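Local coordinates for protein putative oxidoreductase (Klebsiella pneumoniae subsp. pneumoniae MGH 78578, PDB 3E82) that probably acts as an NAD(P)-dependent oxidoreductase of the Gfo/Idh/MocA family, with a substrate not yet established, at residues Ala11-Gly16 and Asp69-Ala74; Thr79-Ala84 and Pro99-Met104; Lys92-Asp97 and Arg119-Phe124. All coordinates share one frame; numbering follows the deposited sequence.

Contact 1: Ala11-Gly16 and Asp69-Ala74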
loop_
_atom_site.group_PDB
_atom_site.type_symbol
_atom_site.label_atom_id
_atom_site.label_comp_id
_atom_site.label_asym_id
_atom_site.label_seq_id
_atom_site.Cartn_x
_atom_site.Cartn_y
_atom_site.Cartn_z
ATOM N N ALA B 11 18.060 -1.405 37.925
ATOM C CA ALA B 11 17.522 -0.136 38.381
ATOM C C ALA B 11 16.670 0.316 37.197
ATOM O O ALA B 11 17.184 0.489 36.089
ATOM C CB ALA B 11 18.630 0.870 38.634
ATOM N N LEU B 12 15.365 0.438 37.415
ATOM C CA LEU B 12 14.454 0.907 36.372
ATOM C C LEU B 12 14.373 2.423 36.551
ATOM O O LEU B 12 13.978 2.905 37.615
ATOM C CB LEU B 12 13.064 0.281 36.544
ATOM C CG LEU B 12 11.942 0.894 35.700
ATOM C CD1 LEU B 12 12.324 0.848 34.224
ATOM C CD2 LEU B 12 10.635 0.147 35.955
ATOM N N ILE B 13 14.774 3.163 35.523
ATOM C CA ILE B 13 14.769 4.622 35.566
ATOM C C ILE B 13 13.461 5.166 35.005
ATOM O O ILE B 13 13.224 5.131 33.795
ATOM C CB ILE B 13 15.950 5.205 34.760
ATOM C CG1 ILE B 13 17.262 4.541 35.196
ATOM C CG2 ILE B 13 16.007 6.719 34.933
ATOM C CD1 ILE B 13 17.571 4.628 36.687
ATOM N N GLY B 14 12.609 5.655 35.900
ATOM C CA GLY B 14 11.327 6.192 35.487
ATOM C C GLY B 14 10.214 5.192 35.729
ATOM O O GLY B 14 10.305 4.030 35.326
ATOM N N TYR B 15 9.166 5.637 36.414
ATOM C CA TYR B 15 8.027 4.778 36.684
ATOM C C TYR B 15 6.793 5.437 36.098
ATOM O O TYR B 15 5.738 5.534 36.733
ATOM C CB TYR B 15 7.841 4.557 38.182
ATOM C CG TYR B 15 7.023 3.328 38.491
ATOM C CD1 TYR B 15 7.480 2.060 38.132
ATOM C CD2 TYR B 15 5.788 3.426 39.130
ATOM C CE1 TYR B 15 6.732 0.922 38.405
ATOM C CE2 TYR B 15 5.030 2.293 39.404
ATOM C CZ TYR B 15 5.509 1.049 39.040
ATOM O OH TYR B 15 4.769 -0.075 39.312
ATOM N N GLY B 16 6.952 5.918 34.876
ATOM C CA GLY B 16 5.846 6.530 34.184
ATOM C C GLY B 16 5.049 5.411 33.546
ATOM O O GLY B 16 5.156 4.243 33.945
ATOM N N ASP B 69 23.561 -3.620 38.298
ATOM C CA ASP B 69 24.299 -4.304 37.235
ATOM C C ASP B 69 23.768 -3.835 35.888
ATOM O O ASP B 69 24.521 -3.640 34.936
ATOM C CB ASP B 69 24.095 -5.828 37.302
ATOM C CG ASP B 69 24.585 -6.438 38.601
ATOM O OD1 ASP B 69 25.734 -6.157 38.998
ATOM O OD2 ASP B 69 23.827 -7.212 39.218
ATOM N N LEU B 70 22.455 -3.665 35.818
ATOM C CA LEU B 70 21.804 -3.253 34.587
ATOM C C LEU B 70 20.825 -2.113 34.793
ATOM O O LEU B 70 20.000 -2.144 35.703
ATOM C CB LEU B 70 21.064 -4.449 33.980
ATOM C CG LEU B 70 20.079 -4.183 32.838
ATOM C CD1 LEU B 70 20.810 -3.625 31.630
ATOM C CD2 LEU B 70 19.369 -5.478 32.492
ATOM N N VAL B 71 20.912 -1.116 33.925
ATOM C CA VAL B 71 20.030 0.040 33.978
ATOM C C VAL B 71 19.013 -0.032 32.839
ATOM O O VAL B 71 19.386 -0.245 31.687
ATOM C CB VAL B 71 20.850 1.358 33.844
ATOM C CG1 VAL B 71 19.922 2.553 33.695
ATOM C CG2 VAL B 71 21.750 1.534 35.071
ATOM N N VAL B 72 17.732 0.121 33.170
ATOM C CA VAL B 72 16.663 0.119 32.173
ATOM C C VAL B 72 16.112 1.554 32.150
ATOM O O VAL B 72 15.501 2.016 33.115
ATOM C CB VAL B 72 15.526 -0.880 32.546
ATOM C CG1 VAL B 72 14.367 -0.745 31.568
ATOM C CG2 VAL B 72 16.054 -2.314 32.528
ATOM N N ILE B 73 16.341 2.255 31.047
ATOM C CA ILE B 73 15.910 3.641 30.920
ATOM C C ILE B 73 14.525 3.800 30.306
ATOM O O ILE B 73 14.303 3.522 29.123
ATOM C CB ILE B 73 16.952 4.426 30.120
ATOM C CG1 ILE B 73 18.316 4.265 30.808
ATOM C CG2 ILE B 73 16.550 5.895 30.008
ATOM C CD1 ILE B 73 19.424 5.066 30.180
ATOM N N ALA B 74 13.595 4.257 31.135
ATOM C CA ALA B 74 12.210 4.456 30.731
ATOM C C ALA B 74 11.734 5.842 31.175
ATOM O O ALA B 74 10.571 6.033 31.520
ATOM C CB ALA B 74 11.332 3.375 31.357
HETATM O O HOH W 1 8.070 5.335 32.352
#
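L12 meets V72 on one face of the sheet, and I13 meets V71 on the other. In each pair the side chains cross obliquely. L12 has CG anti to its backbone N (chi1 168°), which carries the branch over its neighbour strand. Its CD1 lies 3.7 Å from V72 CG1 and 3.9 Å from A74 CB, so this one methyl touches both residues, and V72 O as well. H23 of helix 17-28 lies against the same face. I13 points to the opposite face; its CG1, beside the backbone N (chi1 -51°), reaches V71 CG1 at 3.6 Å. V63 of helix 59-64 packs on both side chains.

The backbones are parallel, with A11 beside V71, L12 beside V72 and I13 beside I73. Four bonds hold them. The straightest runs from V72 N to A11 O, 3.0 Å. I13 N reaches V72 O at 2.8 Å, and the last bond, A74 N to I13 O, is more bent. G14 still lies beside A74; past it the direct bonds end, and a water donates to A74 O and takes a weak bond from G16 N, just before helix 17-28. G14 and G16 fit the glycine-rich turn of a Rossmann dinucleotide fold. The two central strands are thus joined by backbone polarity, with apolar groups on both faces. Polar bonding passes to water where the turn probably receives the cofactor.

Contact 2: Thr79-Ala84 and Pro99-Met104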
loop_
_atom_site.group_PDB
_atom_site.type_symbol
_atom_site.label_atom_id
_atom_site.label_comp_id
_atom_site.label_asym_id
_atom_site.label_seq_id
_atom_site.Cartn_x
_atom_site.Cartn_y
_atom_site.Cartn_z
ATOM N N THR B 79 15.993 12.373 27.957
ATOM C CA THR B 79 16.932 11.884 28.971
ATOM C C THR B 79 17.618 10.570 28.587
ATOM O O THR B 79 18.601 10.164 29.209
ATOM C CB THR B 79 16.220 11.659 30.335
ATOM O OG1 THR B 79 15.366 10.512 30.252
ATOM C CG2 THR B 79 15.377 12.865 30.700
ATOM N N HIS B 80 17.098 9.911 27.558
ATOM C CA HIS B 80 17.651 8.636 27.124
ATOM C C HIS B 80 19.149 8.658 26.818
ATOM O O HIS B 80 19.915 7.911 27.424
ATOM C CB HIS B 80 16.867 8.113 25.914
ATOM C CG HIS B 80 15.456 7.719 26.237
ATOM N ND1 HIS B 80 14.618 7.122 25.320
ATOM C CD2 HIS B 80 14.735 7.843 27.378
ATOM C CE1 HIS B 80 13.443 6.894 25.881
ATOM N NE2 HIS B 80 13.486 7.323 27.130
ATOM N N ALA B 81 19.568 9.516 25.894
ATOM C CA ALA B 81 20.980 9.593 25.513
ATOM C C ALA B 81 21.906 9.951 26.679
ATOM O O ALA B 81 22.905 9.269 26.920
ATOM C CB ALA B 81 21.159 10.591 24.377
ATOM N N PRO B 82 21.592 11.025 27.418
ATOM C CA PRO B 82 22.457 11.394 28.543
ATOM C C PRO B 82 22.538 10.357 29.668
ATOM O O PRO B 82 23.623 10.095 30.182
ATOM C CB PRO B 82 21.883 12.737 29.000
ATOM C CG PRO B 82 20.460 12.694 28.552
ATOM C CD PRO B 82 20.545 12.039 27.201
ATOM N N LEU B 83 21.407 9.763 30.048
ATOM C CA LEU B 83 21.409 8.752 31.108
ATOM C C LEU B 83 22.117 7.470 30.671
ATOM O O LEU B 83 22.770 6.808 31.481
ATOM C CB LEU B 83 19.979 8.425 31.554
ATOM C CG LEU B 83 19.302 9.474 32.440
ATOM C CD1 LEU B 83 17.831 9.135 32.641
ATOM C CD2 LEU B 83 20.031 9.531 33.779
ATOM N N ALA B 84 21.979 7.117 29.397
ATOM C CA ALA B 84 22.626 5.924 28.874
ATOM C C ALA B 84 24.124 6.189 28.934
ATOM O O ALA B 84 24.916 5.310 29.269
ATOM C CB ALA B 84 22.191 5.674 27.434
ATOM N N PRO B 99 12.748 6.253 22.147
ATOM C CA PRO B 99 13.795 6.164 21.131
ATOM C C PRO B 99 15.186 6.013 21.735
ATOM O O PRO B 99 15.477 6.542 22.811
ATOM C CB PRO B 99 13.651 7.484 20.386
ATOM C CG PRO B 99 13.320 8.430 21.502
ATOM C CD PRO B 99 12.256 7.641 22.261
ATOM N N PHE B 100 16.035 5.284 21.021
ATOM C CA PHE B 100 17.416 5.045 21.420
ATOM C C PHE B 100 18.035 6.394 21.816
ATOM O O PHE B 100 18.438 6.599 22.962
ATOM C CB PHE B 100 18.166 4.434 20.231
ATOM C CG PHE B 100 19.590 4.049 20.519
ATOM C CD1 PHE B 100 20.431 3.664 19.480
ATOM C CD2 PHE B 100 20.103 4.091 21.813
ATOM C CE1 PHE B 100 21.765 3.331 19.723
ATOM C CE2 PHE B 100 21.430 3.762 22.063
ATOM C CZ PHE B 100 22.261 3.384 21.018
ATOM N N THR B 101 18.107 7.295 20.843
ATOM C CA THR B 101 18.635 8.642 21.023
ATOM C C THR B 101 17.766 9.553 20.156
ATOM O O THR B 101 16.834 9.083 19.490
ATOM C CB THR B 101 20.100 8.763 20.539
ATOM O OG1 THR B 101 20.179 8.374 19.163
ATOM C CG2 THR B 101 21.025 7.889 21.382
ATOM N N LEU B 102 18.066 10.848 20.147
ATOM C CA LEU B 102 17.273 11.765 19.339
ATOM C C LEU B 102 17.867 11.964 17.949
ATOM O O LEU B 102 17.166 12.389 17.033
ATOM C CB LEU B 102 17.098 13.098 20.071
ATOM C CG LEU B 102 16.342 12.942 21.399
ATOM C CD1 LEU B 102 16.102 14.309 22.020
ATOM C CD2 LEU B 102 15.009 12.234 21.155
ATOM N N ASP B 103 19.154 11.662 17.784
ATOM C CA ASP B 103 19.789 11.767 16.474
ATOM C C ASP B 103 20.814 10.661 16.304
ATOM O O ASP B 103 21.248 10.053 17.282
ATOM C CB ASP B 103 20.426 13.150 16.230
ATOM C CG ASP B 103 21.665 13.413 17.080
ATOM O OD1 ASP B 103 22.310 12.461 17.570
ATOM O OD2 ASP B 103 22.009 14.606 17.234
HETATM N N MSE B 104 21.211 10.402 15.067
HETATM C CA MSE B 104 22.147 9.321 14.807
HETATM C C MSE B 104 23.574 9.465 15.316
HETATM O O MSE B 104 24.187 8.468 15.700
HETATM C CB MSE B 104 22.134 8.990 13.321
HETATM C CG MSE B 104 20.790 8.413 12.904
HETATM SE SE MSE B 104 20.771 7.850 11.074
HETATM C CE MSE B 104 21.779 6.199 11.265
#
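H80, P99 and A81 bury the most surface here. H80 leads, at the first turn of helix 80-89. Its CG lies beside the backbone N (chi1 -68°), which swings the imidazole toward the loop after strand 93-96. ND1 donates to P99 O at 2.7 Å, and the bond is nearly straight, 173° at the hydrogen. The oxygen lies at the ring edge, in the ring plane. Seen from the carbonyl, the donor is tilted 22° from its plane. The other nitrogen, NE2, is hydrogen-bonded to S75 O. Both edges of the ring are therefore held, and its rotation is fixed.

P99 adds a carbon contact. Its CD stands 3.9 Å from H80 CE1. The peptide bond before P99 is cis, consistent with a bend of the chain here. The turn from D97 to P99 matches the Glu-Lys-Pro signature of the family, with aspartate in first place. H80 CB also lies 3.7 Å from F100 O.

A81 is the third element. Its methyl touches T101 CG2 at 4.0 Å. T101 turns its hydroxyl the other way, to donate to D103 O at 2.7 Å, from above the carbonyl plane. The loop then enters helix 104-116, where D103 is the N-cap and its OD1 takes E106 N.

The contact thus joins the start of one Rossmann helix to the loop leading into the next. Its one hydrogen bond across the segments uses the side chain of a buried histidine. Two carbonyl oxygens, S75 O and P99 O, grip the imidazole at both nitrogens, and this ties the helix start to the loop.

Contact 3: Lys92-Asp97 and Arg119-Phe124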
loop_
_atom_site.group_PDB
_atom_site.type_symbol
_atom_site.label_atom_id
_atom_site.label_comp_id
_atom_site.label_asym_id
_atom_site.label_seq_id
_atom_site.Cartn_x
_atom_site.Cartn_y
_atom_site.Cartn_z
ATOM N N LYS B 92 27.869 0.281 33.878
ATOM C CA LYS B 92 26.623 -0.487 33.930
ATOM C C LYS B 92 26.159 -0.931 32.545
ATOM O O LYS B 92 26.491 -0.308 31.539
ATOM C CB LYS B 92 25.497 0.338 34.574
ATOM C CG LYS B 92 25.500 0.378 36.105
ATOM C CD LYS B 92 26.781 0.961 36.666
ATOM C CE LYS B 92 26.678 1.233 38.170
ATOM N NZ LYS B 92 26.712 0.003 38.999
ATOM N N HIS B 93 25.406 -2.025 32.504
ATOM C CA HIS B 93 24.846 -2.515 31.253
ATOM C C HIS B 93 23.617 -1.633 31.071
ATOM O O HIS B 93 23.032 -1.170 32.061
ATOM C CB HIS B 93 24.429 -3.976 31.382
ATOM C CG HIS B 93 25.581 -4.911 31.557
ATOM N ND1 HIS B 93 26.557 -5.075 30.596
ATOM C CD2 HIS B 93 25.934 -5.706 32.594
ATOM C CE1 HIS B 93 27.463 -5.932 31.035
ATOM N NE2 HIS B 93 27.109 -6.329 32.245
ATOM N N VAL B 94 23.213 -1.408 29.826
ATOM C CA VAL B 94 22.078 -0.532 29.584
ATOM C C VAL B 94 21.064 -0.992 28.547
ATOM O O VAL B 94 21.428 -1.477 27.480
ATOM C CB VAL B 94 22.572 0.865 29.144
ATOM C CG1 VAL B 94 21.387 1.808 28.965
ATOM C CG2 VAL B 94 23.567 1.413 30.158
ATOM N N VAL B 95 19.787 -0.844 28.890
ATOM C CA VAL B 95 18.694 -1.142 27.980
ATOM C C VAL B 95 17.948 0.196 27.894
ATOM O O VAL B 95 17.541 0.750 28.917
ATOM C CB VAL B 95 17.745 -2.225 28.530
ATOM C CG1 VAL B 95 16.389 -2.142 27.818
ATOM C CG2 VAL B 95 18.367 -3.613 28.317
ATOM N N VAL B 96 17.798 0.716 26.680
ATOM C CA VAL B 96 17.122 1.999 26.479
ATOM C C VAL B 96 15.781 1.840 25.781
ATOM O O VAL B 96 15.690 1.243 24.708
ATOM C CB VAL B 96 17.984 2.959 25.627
ATOM C CG1 VAL B 96 17.365 4.363 25.628
ATOM C CG2 VAL B 96 19.405 2.976 26.145
ATOM N N ASP B 97 14.742 2.369 26.408
ATOM C CA ASP B 97 13.400 2.331 25.850
ATOM C C ASP B 97 13.439 3.231 24.601
ATOM O O ASP B 97 14.234 4.167 24.540
ATOM C CB ASP B 97 12.427 2.894 26.887
ATOM C CG ASP B 97 10.995 2.527 26.611
ATOM O OD1 ASP B 97 10.687 1.316 26.585
ATOM O OD2 ASP B 97 10.174 3.451 26.426
ATOM N N ARG B 119 30.600 -2.970 27.901
ATOM C CA ARG B 119 29.321 -3.233 28.542
ATOM C C ARG B 119 28.247 -3.442 27.473
ATOM O O ARG B 119 28.355 -2.907 26.370
ATOM C CB ARG B 119 28.944 -2.062 29.456
ATOM C CG ARG B 119 29.744 -2.007 30.764
ATOM C CD ARG B 119 29.306 -3.105 31.713
ATOM N NE ARG B 119 30.243 -3.307 32.811
ATOM C CZ ARG B 119 30.196 -4.347 33.642
ATOM N NH1 ARG B 119 29.249 -5.272 33.497
ATOM N NH2 ARG B 119 31.113 -4.487 34.598
ATOM N N LEU B 120 27.223 -4.231 27.791
ATOM C CA LEU B 120 26.134 -4.463 26.849
ATOM C C LEU B 120 25.209 -3.254 26.796
ATOM O O LEU B 120 24.823 -2.700 27.830
ATOM C CB LEU B 120 25.300 -5.693 27.244
ATOM C CG LEU B 120 24.095 -6.020 26.328
ATOM C CD1 LEU B 120 23.840 -7.519 26.328
ATOM C CD2 LEU B 120 22.837 -5.251 26.782
ATOM N N LEU B 121 24.864 -2.851 25.581
ATOM C CA LEU B 121 23.940 -1.737 25.359
ATOM C C LEU B 121 22.889 -2.275 24.405
ATOM O O LEU B 121 23.230 -2.901 23.402
ATOM C CB LEU B 121 24.647 -0.552 24.698
ATOM C CG LEU B 121 23.745 0.555 24.121
ATOM C CD1 LEU B 121 22.906 1.192 25.208
ATOM C CD2 LEU B 121 24.610 1.599 23.443
ATOM N N SER B 122 21.620 -2.045 24.712
ATOM C CA SER B 122 20.550 -2.519 23.837
ATOM C C SER B 122 19.394 -1.524 23.826
ATOM O O SER B 122 19.361 -0.599 24.636
ATOM C CB SER B 122 20.065 -3.893 24.310
ATOM O OG SER B 122 19.174 -4.460 23.370
ATOM N N VAL B 123 18.462 -1.705 22.894
ATOM C CA VAL B 123 17.306 -0.827 22.780
ATOM C C VAL B 123 16.071 -1.727 22.828
ATOM O O VAL B 123 16.082 -2.825 22.272
ATOM C CB VAL B 123 17.336 -0.027 21.455
ATOM C CG1 VAL B 123 16.105 0.869 21.358
ATOM C CG2 VAL B 123 18.613 0.807 21.383
ATOM N N PHE B 124 15.014 -1.249 23.479
ATOM C CA PHE B 124 13.794 -2.029 23.660
ATOM C C PHE B 124 12.933 -2.253 22.415
ATOM O O PHE B 124 11.809 -1.763 22.334
ATOM C CB PHE B 124 12.950 -1.398 24.785
ATOM C CG PHE B 124 11.876 -2.308 25.355
ATOM C CD1 PHE B 124 12.194 -3.575 25.857
ATOM C CD2 PHE B 124 10.556 -1.874 25.436
ATOM C CE1 PHE B 124 11.202 -4.393 26.435
ATOM C CE2 PHE B 124 9.559 -2.683 26.009
ATOM C CZ PHE B 124 9.879 -3.940 26.508
#
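Strands 93-96 and 121-123 pair in parallel at one margin of the parallel sheet of the Rossmann-type domain, with V94 beside L121, V95 beside S122 and V96 beside V123. Four backbone bonds join them. The first is V94 N to L120 O, 2.9 Å, and the last is F124 N to V96 O.

At the leading end a side chain carries the pairing one step further. H93 ND1 accepts L120 N at 3.0 Å, within the ring plane. H93 has CG beside its backbone N (chi1 -68°), which brings the ring across to the other strand. R119 crosses it at about a right angle. Its CD sits over one ring face, 3.7 Å from the centroid, as a CH-pi contact. R119 NH1 is 2.7 Å from H93 NE2.

The two strands and helix 104-116 form a beta-alpha-beta unit of the Rossmann fold, and strand 121-123 is the outermost of its sheet in this chain. On the face of V94, V96 and L121, L121 CD1 lies 4.0 Å from both V94 CB and V96 CG2. Helix 80-89 covers the valines there. On the face of V95 and S122, Y302 of helix 300-310 touches V95 and is hydrogen-bonded through its OH to S122 OG.

At the trailing end D97 OD1 comes 3.4 Å from F124 CD2, with carboxylate and ring planes 32° apart. The same oxygen is hydrogen-bonded to H23 NE2, and the H23 ring also meets F124.

From the N terminus, contact 1 comes first. It closes the long loop between strands 8-13 and 70-73, and is complete before the other two open. Contacts 2 and 3 then cross, because their segments alternate: 79-84, 92-97, 99-104, 119-124. Contact 2 closes the short loop through helix 80-89 and strand 93-96, and contact 3 the one through helix 104-116. Contacts 1 and 3 share one sheet, where V71 N to H93 O and I73 N to V95 O are probable hydrogen bonds. Contact 2 lies over that sheet: I73 packs on H80 and A84, and F100 on L121 and V123.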